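Local coordinates for protein fluoroacetyl coenzyme A thioesterase (Streptomyces cattleya, PDB 3KUV) that hydrolyses fluoroacetyl-CoA to fluoroacetate and CoA as a homodimeric hot-dog thioesterase, protecting its producer from fluoroacetate poisoning, at residues M49-A52 with C53-M57; V39-S42 with G43-V46; A121-L125 with E126-A130; A106-V110 with D111-S115; H20-V23 with R24-Y27. The protein carries 1 engineered substitution. All blocks are in the same frame, centred on the assembly; numbering follows the deposited sequence. Where two conformers were deposited one is given.

In the fold
Contacts 2 and 1 follow one another along helix 42-57, their centres about 16 Å apart. Contact 2 holds the engineered Ser42 beside a bound acetate, and contact 1 the active-site Glu50; in the dimer, Ser42 packs on Glu50 of the second subunit. Contact 5 lies against the start of this helix, with Val39 O and Val23 N 3.0 Å apart in a probable hydrogen bond. In contact 4, Ala106 packs on both Met45 and Met49 of the helix. Contact 3, centred about 33 Å from contact 4 along strand 112-124, touches contact 1 where Met57 CE lies 4.0 Å from Val122 CG2. All five touch the second subunit.

Contact 1: M49-A52 with C53-M57; sequences MEWA and CVRAM
Cys53, Ala52 and Trp51 bury the most surface where two successive turns of one alpha-helix meet. Each backbone carbonyl of 49-52 accepts the N-H four residues on: Cys53 N donates to Met49 O, Arg55 N to Trp51 O and Ala56 N to Ala52 O. The shortest of the four, Val54 N to Glu50 O at 2.8 Å, ends on the carbonyl of an active-site residue whose carboxylate forms a salt bridge with Arg120. Cys53 carries SG anti to its carbonyl carbon (chi1 -60°), which turns the sulfur back along the preceding turn until it lies 3.5 Å from Met49 O. Ala52 offers only a methyl group, and Ala56 CB lies 3.7 Å from Ala52 O. Trp51 makes the main side-chain touch. The CD1-NE1 side of its indole meets the Arg55 methylenes at a slant, with CD1 3.8 Å from Arg55 CG and NE1 3.8 Å from Arg55 CD. Beyond these two carbons the arginine chain bends at chi3 (60°). The guanidinium plane stands 53° from the indole. The indole is tied down by a hydrogen bond from NE1 to Glu32 OE1 of the second subunit. In the hot-dog fold this is the long central helix, the "sausage" wrapped by the antiparallel sheet: Ala52 rests on His13 of strand 10-16, Cys53 and Ala56 on Trp102 of strand 99-107, and Met49 on Ile72 and Val74 of strand 65-75.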
loop_
_atom_site.group_PDB
_atom_site.type_symbol
_atom_site.label_atom_id
_atom_site.label_comp_id
_atom_site.label_asym_id
_atom_site.label_seq_id
_atom_site.Cartn_x
_atom_site.Cartn_y
_atom_site.Cartn_z
ATOM N N MET B 49 0.925 -5.127 -6.332
ATOM C CA MET B 49 -0.235 -5.063 -7.284
ATOM C C MET B 49 -0.013 -3.956 -8.324
ATOM O O MET B 49 -0.257 -4.134 -9.520
ATOM C CB MET B 49 -1.506 -4.733 -6.458
ATOM C CG MET B 49 -1.861 -6.003 -5.701
ATOM S SD MET B 49 -3.264 -5.689 -4.588
ATOM C CE MET B 49 -3.883 -7.425 -4.298
ATOM N N GLU B 50 0.506 -2.806 -7.912
ATOM C CA GLU B 50 0.851 -1.764 -8.872
ATOM C C GLU B 50 1.851 -2.311 -9.880
ATOM O O GLU B 50 1.720 -2.072 -11.076
ATOM C CB GLU B 50 1.467 -0.503 -8.212
ATOM C CG GLU B 50 0.454 0.220 -7.324
ATOM C CD GLU B 50 0.955 1.654 -7.077
ATOM O OE1 GLU B 50 1.035 2.507 -8.007
ATOM O OE2 GLU B 50 1.311 2.004 -5.893
ATOM N N TRP B 51 2.911 -2.940 -9.386
ATOM C CA TRP B 51 3.960 -3.459 -10.261
ATOM C C TRP B 51 3.380 -4.415 -11.307
ATOM O O TRP B 51 3.774 -4.326 -12.496
ATOM C CB TRP B 51 4.995 -4.141 -9.344
ATOM C CG TRP B 51 6.333 -4.564 -10.011
ATOM C CD1 TRP B 51 6.696 -4.459 -11.362
ATOM C CD2 TRP B 51 7.362 -5.302 -9.350
ATOM N NE1 TRP B 51 7.984 -5.048 -11.531
ATOM C CE2 TRP B 51 8.374 -5.605 -10.330
ATOM C CE3 TRP B 51 7.511 -5.789 -8.024
ATOM C CZ2 TRP B 51 9.517 -6.349 -9.993
ATOM C CZ3 TRP B 51 8.661 -6.549 -7.687
ATOM C CH2 TRP B 51 9.660 -6.796 -8.712
ATOM N N ALA B 52 2.552 -5.351 -10.900
ATOM C CA ALA B 52 1.889 -6.234 -11.852
ATOM C C ALA B 52 1.192 -5.425 -12.936
ATOM O O ALA B 52 1.340 -5.783 -14.107
ATOM C CB ALA B 52 0.891 -7.140 -11.143
ATOM N N CYS B 53 0.357 -4.439 -12.558
ATOM C CA CYS B 53 -0.384 -3.665 -13.565
ATOM C C CYS B 53 0.561 -2.841 -14.452
ATOM O O CYS B 53 0.308 -2.755 -15.678
ATOM C CB CYS B 53 -1.465 -2.807 -12.903
ATOM S SG CYS B 53 -2.674 -3.726 -11.999
ATOM N N VAL B 54 1.651 -2.281 -13.878
ATOM C CA VAL B 54 2.645 -1.606 -14.711
ATOM C C VAL B 54 3.250 -2.504 -15.793
ATOM O O VAL B 54 3.417 -2.120 -16.965
ATOM C CB VAL B 54 3.762 -0.951 -13.780
ATOM C CG1 VAL B 54 5.003 -0.550 -14.533
ATOM C CG2 VAL B 54 3.157 0.229 -12.914
ATOM N N ARG B 55 3.595 -3.740 -15.410
ATOM C CA ARG B 55 4.161 -4.696 -16.436
ATOM C C ARG B 55 3.115 -4.999 -17.521
ATOM O O ARG B 55 3.503 -5.023 -18.720
ATOM C CB ARG B 55 4.620 -6.005 -15.714
ATOM C CG ARG B 55 5.887 -5.773 -14.864
ATOM C CD ARG B 55 6.312 -7.143 -14.270
ATOM N NE ARG B 55 6.616 -8.130 -15.323
ATOM C CZ ARG B 55 6.686 -9.469 -15.136
ATOM N NH1 ARG B 55 6.381 -10.092 -13.952
ATOM N NH2 ARG B 55 7.093 -10.276 -16.120
ATOM N N ALA B 56 1.852 -5.169 -17.116
ATOM C CA ALA B 56 0.764 -5.536 -18.066
ATOM C C ALA B 56 0.597 -4.365 -19.086
ATOM O O ALA B 56 0.361 -4.618 -20.281
ATOM C CB ALA B 56 -0.422 -5.782 -17.355
ATOM N N MET B 57 0.686 -3.134 -18.614
ATOM C CA MET B 57 0.462 -1.931 -19.450
ATOM C C MET B 57 1.576 -1.538 -20.319
ATOM O O MET B 57 1.420 -0.673 -21.261
ATOM C CB MET B 57 0.437 -0.758 -18.434
ATOM C CG MET B 57 -0.845 -0.555 -18.008
ATOM S SD MET B 57 -0.724 0.849 -16.706
ATOM C CE MET B 57 -0.644 2.276 -17.750
#

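Contact 2: V39-S42 with G43-V46; sequences VFAS and GFMV. Engineered in segment 39-42: Ser42 (natural residue Thr). With ACT (acetate ion), chain H.
Phe40 and Met45 meet at about a right angle, the thioether folding round to the edge of the ring. In the Met45 conformer described, CE lies in the ring plane 3.6 Å from Phe40 CE1, and SD is 5.4 Å from the ring centroid, 77° off its normal: an edge-on Met-aromatic contact. Bends at chi2 and chi3 (62° and 83°) bring the methyl there. Phe44 runs obliquely to Phe40 and touches it through its CB, 3.6 Å from Phe40 CE2, while Phe44 CD2 reaches the methyl of Ala41. Ala41 is the N-cap of the helix; its O accepts from Met45 N (2.9 Å), and Ser42 O accepts from Val46 N. Ser42, an engineered replacement of the active-site threonine, directs its backbone N-H to acetate OXT at 2.8 Å, as a helix N-terminus readily does for an anion; its OG lies 3.3 Å from OXT, at best a weak bond. Gly69 N of the second subunit also holds the acetate. The cap thus opens helix 42-57 within the substrate site, with Ala41 and Phe44 packed on helix 23-26 and Phe44 O bonded to Tyr27 OH of the second subunit.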
loop_
_atom_site.group_PDB
_atom_site.type_symbol
_atom_site.label_atom_id
_atom_site.label_comp_id
_atom_site.label_asym_id
_atom_site.label_seq_id
_atom_site.Cartn_x
_atom_site.Cartn_y
_atom_site.Cartn_z
ATOM N N VAL B 39 5.672 -10.730 8.578
ATOM C CA VAL B 39 4.750 -11.094 7.472
ATOM C C VAL B 39 4.724 -9.916 6.479
ATOM O O VAL B 39 5.049 -8.775 6.829
ATOM C CB VAL B 39 3.285 -11.359 7.968
ATOM C CG1 VAL B 39 3.293 -12.612 8.897
ATOM C CG2 VAL B 39 2.683 -10.143 8.694
ATOM N N PHE B 40 4.432 -10.281 5.212
ATOM C CA PHE B 40 4.436 -9.319 4.133
ATOM C C PHE B 40 3.461 -8.141 4.457
ATOM O O PHE B 40 2.274 -8.348 4.793
ATOM C CB PHE B 40 3.983 -10.183 2.896
ATOM C CG PHE B 40 4.043 -9.486 1.576
ATOM C CD1 PHE B 40 2.934 -9.567 0.679
ATOM C CD2 PHE B 40 5.195 -8.822 1.183
ATOM C CE1 PHE B 40 3.041 -8.931 -0.637
ATOM C CE2 PHE B 40 5.362 -8.237 -0.129
ATOM C CZ PHE B 40 4.239 -8.292 -1.019
ATOM N N ALA B 41 3.972 -6.912 4.322
ATOM C CA ALA B 41 3.147 -5.746 4.715
ATOM C C ALA B 41 2.111 -5.374 3.691
ATOM O O ALA B 41 2.411 -5.456 2.473
ATOM C CB ALA B 41 4.023 -4.478 4.989
ATOM N N SER B 42 0.974 -4.836 4.171
ATOM C CA SER B 42 -0.047 -4.357 3.273
ATOM C C SER B 42 0.506 -3.313 2.254
ATOM O O SER B 42 0.138 -3.364 1.098
ATOM C CB SER B 42 -1.185 -3.727 4.038
ATOM O OG SER B 42 -1.923 -4.701 4.733
ATOM N N GLY B 43 1.376 -2.407 2.707
ATOM C CA GLY B 43 1.845 -1.390 1.773
ATOM C C GLY B 43 2.721 -2.041 0.701
ATOM O O GLY B 43 2.775 -1.557 -0.436
ATOM N N PHE B 44 3.496 -3.102 1.066
ATOM C CA PHE B 44 4.240 -3.828 0.047
ATOM C C PHE B 44 3.302 -4.586 -0.902
ATOM O O PHE B 44 3.610 -4.706 -2.106
ATOM C CB PHE B 44 5.284 -4.760 0.661
ATOM C CG PHE B 44 6.518 -4.057 1.232
ATOM C CD1 PHE B 44 7.298 -3.226 0.420
ATOM C CD2 PHE B 44 6.940 -4.338 2.544
ATOM C CE1 PHE B 44 8.492 -2.605 0.915
ATOM C CE2 PHE B 44 8.079 -3.760 3.074
ATOM C CZ PHE B 44 8.879 -2.913 2.269
ATOM N N MET B 45 2.212 -5.172 -0.375
ATOM C CA MET B 45 1.246 -5.780 -1.292
ATOM C C MET B 45 0.638 -4.776 -2.245
ATOM O O MET B 45 0.528 -5.085 -3.476
ATOM C CB MET B 45 0.137 -6.513 -0.524
ATOM C CG MET B 45 -1.089 -6.934 -1.427
ATOM S SD MET B 45 -0.370 -8.080 -2.652
ATOM C CE MET B 45 -0.402 -9.538 -1.647
ATOM N N VAL B 46 0.315 -3.578 -1.777
ATOM C CA VAL B 46 -0.190 -2.531 -2.673
ATOM C C VAL B 46 0.852 -2.278 -3.768
ATOM O O VAL B 46 0.510 -2.250 -4.989
ATOM C CB VAL B 46 -0.548 -1.299 -1.866
ATOM C CG1 VAL B 46 -0.831 -0.096 -2.820
ATOM C CG2 VAL B 46 -1.798 -1.528 -0.981
HETATM C C ACT H . -0.087 -6.019 7.669
HETATM O O ACT H . -0.763 -5.649 8.739
HETATM O OXT ACT H . 0.432 -5.122 6.943
HETATM C CH3 ACT H . 0.135 -7.438 7.312
#

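Contact 3: A121-L125 with E126-A130; sequences AVIHL and EKFNA
His124 is the N-cap where strand 121-124 passes into the C-terminal helix, the two axes standing 82° apart, and its side chain closes the first turn. Three hydrogen bonds join the segments. Lys127 N donates to His124 ND1 at 3.1 Å, approaching the imidazole at its edge and only 9° out of the ring plane. With CG anti to its own N (chi1 -177°), the ring is carried forward so that its ND1 edge faces the first turn. Because ND1 is the acceptor, the capping bond probably favours a neutral ring with its proton on NE2. The backbone adds Phe128 N to His124 O at 2.9 Å and Asn129 N to Leu125 O at 2.8 Å, the first regular helical bonds. Van der Waals contacts flank the cap: Lys127 CB lies 3.4 Å from His124 ND1, and Glu126 CB sits 3.7 Å from His124 CE1. Charge plays a looser part. The Glu126 carboxylate stands nearly perpendicular to the imidazole, its OE2 4.9 Å from His124 NE2, too far for a bond. Apolar packing fills the inside of the corner, where Ile123 and Phe128 both press on Leu68 of strand 65-75. The second subunit closes over this side, with Phe36 against Ile123 and Leu125, and Ala79 against Phe128. A single methyl, Ile123 CD1, touches the Phe128 ring, 3.6 Å from Phe128 CD2 and 3.7 Å from Phe128 CG.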
loop_
_atom_site.group_PDB
_atom_site.type_symbol
_atom_site.label_atom_id
_atom_site.label_comp_id
_atom_site.label_asym_id
_atom_site.label_seq_id
_atom_site.Cartn_x
_atom_site.Cartn_y
_atom_site.Cartn_z
ATOM N N ALA B 121 -3.371 6.062 -13.961
ATOM C CA ALA B 121 -3.419 7.115 -14.940
ATOM C C ALA B 121 -2.078 7.186 -15.708
ATOM O O ALA B 121 -1.013 7.240 -15.064
ATOM C CB ALA B 121 -3.670 8.482 -14.290
ATOM N N VAL B 122 -2.156 7.194 -17.033
ATOM C CA VAL B 122 -0.960 7.403 -17.879
ATOM C C VAL B 122 -0.460 8.856 -17.757
ATOM O O VAL B 122 -1.230 9.783 -17.647
ATOM C CB VAL B 122 -1.335 7.138 -19.332
ATOM C CG1 VAL B 122 -0.031 7.337 -20.199
ATOM C CG2 VAL B 122 -1.792 5.656 -19.500
ATOM N N ILE B 123 0.853 8.957 -17.644
ATOM C CA ILE B 123 1.529 10.280 -17.441
ATOM C C ILE B 123 2.657 10.406 -18.451
ATOM O O ILE B 123 3.247 9.405 -18.884
ATOM C CB ILE B 123 2.034 10.547 -16.018
ATOM C CG1 ILE B 123 3.010 9.463 -15.558
ATOM C CG2 ILE B 123 0.854 10.772 -15.016
ATOM C CD1 ILE B 123 3.814 9.913 -14.343
ATOM N N HIS B 124 2.954 11.672 -18.813
ATOM C CA HIS B 124 4.184 11.945 -19.579
ATOM C C HIS B 124 5.284 12.113 -18.519
ATOM O O HIS B 124 5.183 13.046 -17.682
ATOM C CB HIS B 124 3.986 13.233 -20.358
ATOM C CG HIS B 124 5.175 13.557 -21.224
ATOM N ND1 HIS B 124 6.233 14.325 -20.786
ATOM C CD2 HIS B 124 5.529 13.094 -22.456
ATOM C CE1 HIS B 124 7.134 14.419 -21.758
ATOM N NE2 HIS B 124 6.738 13.670 -22.774
ATOM N N LEU B 125 6.245 11.177 -18.425
ATOM C CA LEU B 125 7.223 11.189 -17.318
ATOM C C LEU B 125 7.974 12.529 -17.127
ATOM O O LEU B 125 8.067 13.025 -15.985
ATOM C CB LEU B 125 8.281 10.008 -17.427
ATOM C CG LEU B 125 7.542 8.677 -17.213
ATOM C CD1 LEU B 125 8.502 7.544 -17.635
ATOM C CD2 LEU B 125 7.067 8.466 -15.789
ATOM N N GLU B 126 8.517 13.063 -18.229
ATOM C CA GLU B 126 9.292 14.313 -18.078
ATOM C C GLU B 126 8.466 15.485 -17.632
ATOM O O GLU B 126 8.888 16.258 -16.756
ATOM C CB GLU B 126 9.984 14.660 -19.425
ATOM C CG GLU B 126 11.250 13.848 -19.768
ATOM C CD GLU B 126 11.816 14.134 -21.216
ATOM O OE1 GLU B 126 12.714 13.324 -21.661
ATOM O OE2 GLU B 126 11.370 15.152 -21.882
ATOM N N LYS B 127 7.256 15.631 -18.176
ATOM C CA LYS B 127 6.379 16.710 -17.796
ATOM C C LYS B 127 6.011 16.584 -16.332
ATOM O O LYS B 127 6.057 17.553 -15.543
ATOM C CB LYS B 127 5.099 16.683 -18.664
ATOM C CG LYS B 127 4.171 17.835 -18.360
ATOM C CD LYS B 127 2.988 17.982 -19.355
ATOM C CE LYS B 127 1.986 16.930 -19.297
ATOM N NZ LYS B 127 1.070 17.123 -20.480
ATOM N N PHE B 128 5.651 15.341 -15.932
ATOM C CA PHE B 128 5.272 15.127 -14.553
ATOM C C PHE B 128 6.444 15.370 -13.595
ATOM O O PHE B 128 6.280 16.032 -12.579
ATOM C CB PHE B 128 4.698 13.658 -14.412
ATOM C CG PHE B 128 4.397 13.264 -12.957
ATOM C CD1 PHE B 128 3.252 13.719 -12.295
ATOM C CD2 PHE B 128 5.319 12.510 -12.291
ATOM C CE1 PHE B 128 3.031 13.373 -11.022
ATOM C CE2 PHE B 128 5.053 12.113 -10.921
ATOM C CZ PHE B 128 3.915 12.544 -10.365
ATOM N N ASN B 129 7.614 14.813 -13.938
ATOM C CA ASN B 129 8.789 15.077 -13.113
ATOM C C ASN B 129 9.072 16.601 -12.935
ATOM O O ASN B 129 9.380 17.048 -11.797
ATOM C CB ASN B 129 9.952 14.441 -13.828
ATOM C CG ASN B 129 9.904 13.002 -13.693
ATOM O OD1 ASN B 129 9.452 12.555 -12.647
ATOM N ND2 ASN B 129 10.376 12.244 -14.679
ATOM N N ALA B 130 8.942 17.343 -14.033
ATOM C CA ALA B 130 9.227 18.797 -13.910
ATOM C C ALA B 130 8.215 19.485 -13.026
ATOM O O ALA B 130 8.566 20.397 -12.262
ATOM C CB ALA B 130 9.243 19.413 -15.260
#

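Contact 4: A106-V110 with D111-S115; sequences AHDGV and DEIGS
A beta hairpin joins strands 99-107 and 112-124 here, with a classic bulge beside its turn: Ile113 and Gly114 both face Ala106. Ala106 O receives Ile113 N at 2.9 Å and, weakly, Gly114 N, while Ala106 N donates to Gly114 O at 2.9 Å. The extra residue shifts the register by one, so that His107 pairs with Glu112 as a non-hydrogen-bonded antiparallel pair. The loop is built round Asp108. Its OD1 accepts from Val110 N at 3.0 Å, an Asx turn, and from Asp111 N at 2.8 Å in an almost straight bond (178°). CG stands between the backbone N and the carbonyl carbon (chi1 61°), which holds the carboxylate inside the loop, and Asp108 N returns a bond to Asp111 O at 3.0 Å. Two N-H groups on one oxygen fix the turn; OD2 hydrogen-bonds Thr80 OG1. Ile113 splits its branches: CG1 covers the methyl of Ala106 at 3.7 Å, and CG2 lies 3.5 Å from Asp108 OD2. Lys135 of the second subunit forms salt bridges with OD2 of both Asp108 and Asp111, probably easing the crowding of their two negative charges. Ala106 and Ile113 look onto Met45 of helix 42-57 and Val86 of strand 85-96, while Ser115 pairs with Thr75 of strand 65-75, carrying the hairpin into the sheet.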
loop_
_atom_site.group_PDB
_atom_site.type_symbol
_atom_site.label_atom_id
_atom_site.label_comp_id
_atom_site.label_asym_id
_atom_site.label_seq_id
_atom_site.Cartn_x
_atom_site.Cartn_y
_atom_site.Cartn_z
ATOM N N ALA B 106 -4.580 -11.773 -5.229
ATOM C CA ALA B 106 -3.233 -12.316 -4.903
ATOM C C ALA B 106 -3.388 -13.572 -4.029
ATOM O O ALA B 106 -4.385 -13.727 -3.284
ATOM C CB ALA B 106 -2.339 -11.270 -4.226
ATOM N N HIS B 107 -2.518 -14.554 -4.253
ATOM C CA HIS B 107 -2.499 -15.772 -3.469
ATOM C C HIS B 107 -1.044 -16.082 -3.230
ATOM O O HIS B 107 -0.149 -15.680 -4.010
ATOM C CB HIS B 107 -3.290 -16.750 -4.301
ATOM C CG HIS B 107 -2.506 -17.628 -5.152
ATOM N ND1 HIS B 107 -2.711 -17.706 -6.506
ATOM C CD2 HIS B 107 -1.457 -18.446 -4.877
ATOM C CE1 HIS B 107 -1.825 -18.528 -7.035
ATOM N NE2 HIS B 107 -1.029 -18.990 -6.072
ATOM N N ASP B 108 -0.771 -16.756 -2.097
ATOM C CA ASP B 108 0.635 -17.060 -1.775
ATOM C C ASP B 108 1.015 -18.531 -1.969
ATOM O O ASP B 108 1.976 -18.990 -1.352
ATOM C CB ASP B 108 1.034 -16.563 -0.365
ATOM C CG ASP B 108 0.206 -17.215 0.753
ATOM O OD1 ASP B 108 -0.453 -18.234 0.515
ATOM O OD2 ASP B 108 0.320 -16.645 1.886
ATOM N N GLY B 109 0.240 -19.270 -2.749
ATOM C CA GLY B 109 0.485 -20.707 -2.900
ATOM C C GLY B 109 -0.243 -21.551 -1.829
ATOM O O GLY B 109 -0.458 -22.772 -2.023
ATOM N N VAL B 110 -0.601 -20.933 -0.705
ATOM C CA VAL B 110 -1.293 -21.627 0.397
ATOM C C VAL B 110 -2.686 -21.079 0.531
ATOM O O VAL B 110 -3.695 -21.834 0.423
ATOM C CB VAL B 110 -0.520 -21.465 1.696
ATOM C CG1 VAL B 110 -1.304 -22.180 2.815
ATOM C CG2 VAL B 110 0.909 -22.046 1.511
ATOM N N ASP B 111 -2.793 -19.763 0.654
ATOM C CA ASP B 111 -4.069 -19.130 0.833
ATOM C C ASP B 111 -4.284 -18.017 -0.228
ATOM O O ASP B 111 -3.327 -17.391 -0.678
ATOM C CB ASP B 111 -4.126 -18.390 2.194
ATOM C CG ASP B 111 -4.002 -19.324 3.403
ATOM O OD1 ASP B 111 -4.775 -20.340 3.408
ATOM O OD2 ASP B 111 -3.132 -19.071 4.281
ATOM N N GLU B 112 -5.532 -17.700 -0.510
ATOM C CA GLU B 112 -5.886 -16.418 -1.146
ATOM C C GLU B 112 -5.541 -15.311 -0.142
ATOM O O GLU B 112 -5.882 -15.459 1.087
ATOM C CB GLU B 112 -7.358 -16.531 -1.541
ATOM C CG GLU B 112 -8.192 -15.325 -1.621
ATOM C CD GLU B 112 -8.217 -14.575 -2.980
ATOM O OE1 GLU B 112 -9.012 -14.938 -3.925
ATOM O OE2 GLU B 112 -7.507 -13.539 -3.069
ATOM N N ILE B 113 -4.857 -14.249 -0.507
ATOM C CA ILE B 113 -4.434 -13.266 0.463
ATOM C C ILE B 113 -5.080 -11.915 0.224
ATOM O O ILE B 113 -4.963 -11.052 1.090
ATOM C CB ILE B 113 -2.911 -13.059 0.564
ATOM C CG1 ILE B 113 -2.371 -12.559 -0.798
ATOM C CG2 ILE B 113 -2.222 -14.405 0.895
ATOM C CD1 ILE B 113 -0.857 -12.101 -0.665
ATOM N N GLY B 114 -5.792 -11.651 -0.894
ATOM C CA GLY B 114 -6.456 -10.272 -0.992
ATOM C C GLY B 114 -7.035 -10.179 -2.388
ATOM O O GLY B 114 -6.561 -10.851 -3.321
ATOM N N SER B 115 -7.995 -9.282 -2.537
ATOM C CA SER B 115 -8.585 -9.026 -3.867
ATOM C C SER B 115 -9.289 -7.706 -3.839
ATOM O O SER B 115 -9.634 -7.179 -2.766
ATOM C CB SER B 115 -9.577 -10.086 -4.420
ATOM O OG SER B 115 -10.689 -10.155 -3.643
#

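Contact 5: H20-V23 with R24-Y27; sequences HKTV and RHLY
His20 lays its CA over one face of the His25 imidazole, 3.5 Å from the centroid and only 5° off the ring normal, a CH-pi contact centred on the ring. His20 CB adds a touch at the same ring, 3.9 Å from ND1, and His20 O lies 3.2 Å from His25 CB. Thr22 comes to the ring edge instead: its OG1 is in the ring plane, 3.1 Å from CD2, the two side chains running side by side. Thr22 holds OG1 between its backbone N and carbonyl carbon (chi1 62°), which also leaves the oxygen 3.7 Å from Arg24 CG, whose extended chain runs the same way. The next shell fixes these groups. Glu38 OE1 hydrogen-bonds Thr22 OG1, and OE2 makes a long, weak ion pair with Arg24 NE. The imidazole of His20 leads away from His25, and its NE2 bonds Glu29 OE1 of the second subunit. Lys21 NZ bonds Leu26 O and forms a salt bridge with Glu29, both of the second subunit. Beneath the side chains the backbone forms a short, poorly bonded helical turn. Leu26 N hydrogen-bonds Val23 O at 3.0 Å, though from well above the carbonyl plane, and the bonds from His25 N and Leu26 N to Thr22 O are weak. The turn, helix 23-26, packs against the start of helix 42-57: Lys21 and Leu26 pack on Phe44 and Val23 on Ala41, while Val23 and Tyr27 rest on Phe33 of helix 31-34, and Leu26 meets its own counterpart, Leu26 of the second subunit.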
loop_
_atom_site.group_PDB
_atom_site.type_symbol
_atom_site.label_atom_id
_atom_site.label_comp_id
_atom_site.label_asym_id
_atom_site.label_seq_id
_atom_site.Cartn_x
_atom_site.Cartn_y
_atom_site.Cartn_z
ATOM N N HIS B 20 13.189 -8.900 3.643
ATOM C CA HIS B 20 13.088 -7.450 3.770
ATOM C C HIS B 20 11.770 -6.815 3.262
ATOM O O HIS B 20 11.685 -5.626 3.117
ATOM C CB HIS B 20 14.294 -6.733 3.098
ATOM C CG HIS B 20 14.466 -7.061 1.653
ATOM N ND1 HIS B 20 15.151 -8.193 1.228
ATOM C CD2 HIS B 20 14.045 -6.418 0.537
ATOM C CE1 HIS B 20 15.143 -8.216 -0.099
ATOM N NE2 HIS B 20 14.468 -7.172 -0.545
ATOM N N LYS B 21 10.719 -7.663 3.109
ATOM C CA LYS B 21 9.402 -7.084 2.784
ATOM C C LYS B 21 8.379 -7.314 3.861
ATOM O O LYS B 21 7.180 -7.277 3.604
ATOM C CB LYS B 21 8.867 -7.648 1.445
ATOM C CG LYS B 21 9.821 -7.331 0.248
ATOM C CD LYS B 21 9.817 -5.859 -0.113
ATOM C CE LYS B 21 10.655 -5.765 -1.367
ATOM N NZ LYS B 21 11.122 -4.377 -1.620
ATOM N N THR B 22 8.854 -7.540 5.085
ATOM C CA THR B 22 7.898 -7.619 6.212
ATOM C C THR B 22 7.562 -6.257 6.751
ATOM O O THR B 22 8.144 -5.268 6.364
ATOM C CB THR B 22 8.478 -8.536 7.331
ATOM O OG1 THR B 22 9.703 -7.950 7.821
ATOM C CG2 THR B 22 8.736 -9.961 6.792
ATOM N N VAL B 23 6.532 -6.242 7.629
ATOM C CA VAL B 23 6.040 -4.960 8.164
ATOM C C VAL B 23 7.136 -4.024 8.707
ATOM O O VAL B 23 7.127 -2.828 8.397
ATOM C CB VAL B 23 5.055 -5.303 9.265
ATOM C CG1 VAL B 23 4.634 -4.027 10.043
ATOM C CG2 VAL B 23 3.784 -5.959 8.621
ATOM N N ARG B 24 8.006 -4.596 9.552
ATOM C CA ARG B 24 9.087 -3.732 10.095
ATOM C C ARG B 24 9.983 -3.008 9.097
ATOM O O ARG B 24 10.511 -1.900 9.381
ATOM C CB ARG B 24 9.894 -4.516 11.161
ATOM C CG ARG B 24 10.753 -5.674 10.567
ATOM C CD ARG B 24 11.539 -6.391 11.695
ATOM N NE ARG B 24 12.423 -7.326 11.006
ATOM C CZ ARG B 24 13.698 -7.564 11.270
ATOM N NH1 ARG B 24 14.296 -7.019 12.340
ATOM N NH2 ARG B 24 14.340 -8.453 10.505
ATOM N N HIS B 25 10.149 -3.629 7.920
ATOM C CA HIS B 25 10.921 -3.013 6.856
ATOM C C HIS B 25 10.213 -1.930 6.074
ATOM O O HIS B 25 10.875 -1.103 5.373
ATOM C CB HIS B 25 11.360 -4.134 5.889
ATOM C CG HIS B 25 12.349 -5.083 6.476
ATOM N ND1 HIS B 25 13.711 -4.856 6.423
ATOM C CD2 HIS B 25 12.160 -6.276 7.083
ATOM C CE1 HIS B 25 14.319 -5.867 7.031
ATOM N NE2 HIS B 25 13.415 -6.735 7.459
ATOM N N LEU B 26 8.866 -1.902 6.146
ATOM C CA LEU B 26 8.184 -0.756 5.443
ATOM C C LEU B 26 8.469 0.604 6.101
ATOM O O LEU B 26 8.660 1.600 5.400
ATOM C CB LEU B 26 6.690 -1.115 5.357
ATOM C CG LEU B 26 5.871 -0.108 4.490
ATOM C CD1 LEU B 26 6.177 -0.322 2.993
ATOM C CD2 LEU B 26 4.412 -0.407 4.771
ATOM N N TYR B 27 8.431 0.617 7.430
ATOM C CA TYR B 27 8.823 1.828 8.215
ATOM C C TYR B 27 9.782 1.417 9.319
ATOM O O TYR B 27 9.372 1.235 10.438
ATOM C CB TYR B 27 7.568 2.546 8.763
ATOM C CG TYR B 27 6.955 3.457 7.758
ATOM C CD1 TYR B 27 7.324 4.782 7.628
ATOM C CD2 TYR B 27 5.966 2.960 6.883
ATOM C CE1 TYR B 27 6.754 5.656 6.697
ATOM C CE2 TYR B 27 5.348 3.819 5.949
ATOM C CZ TYR B 27 5.770 5.142 5.788
ATOM O OH TYR B 27 5.240 5.990 4.904
#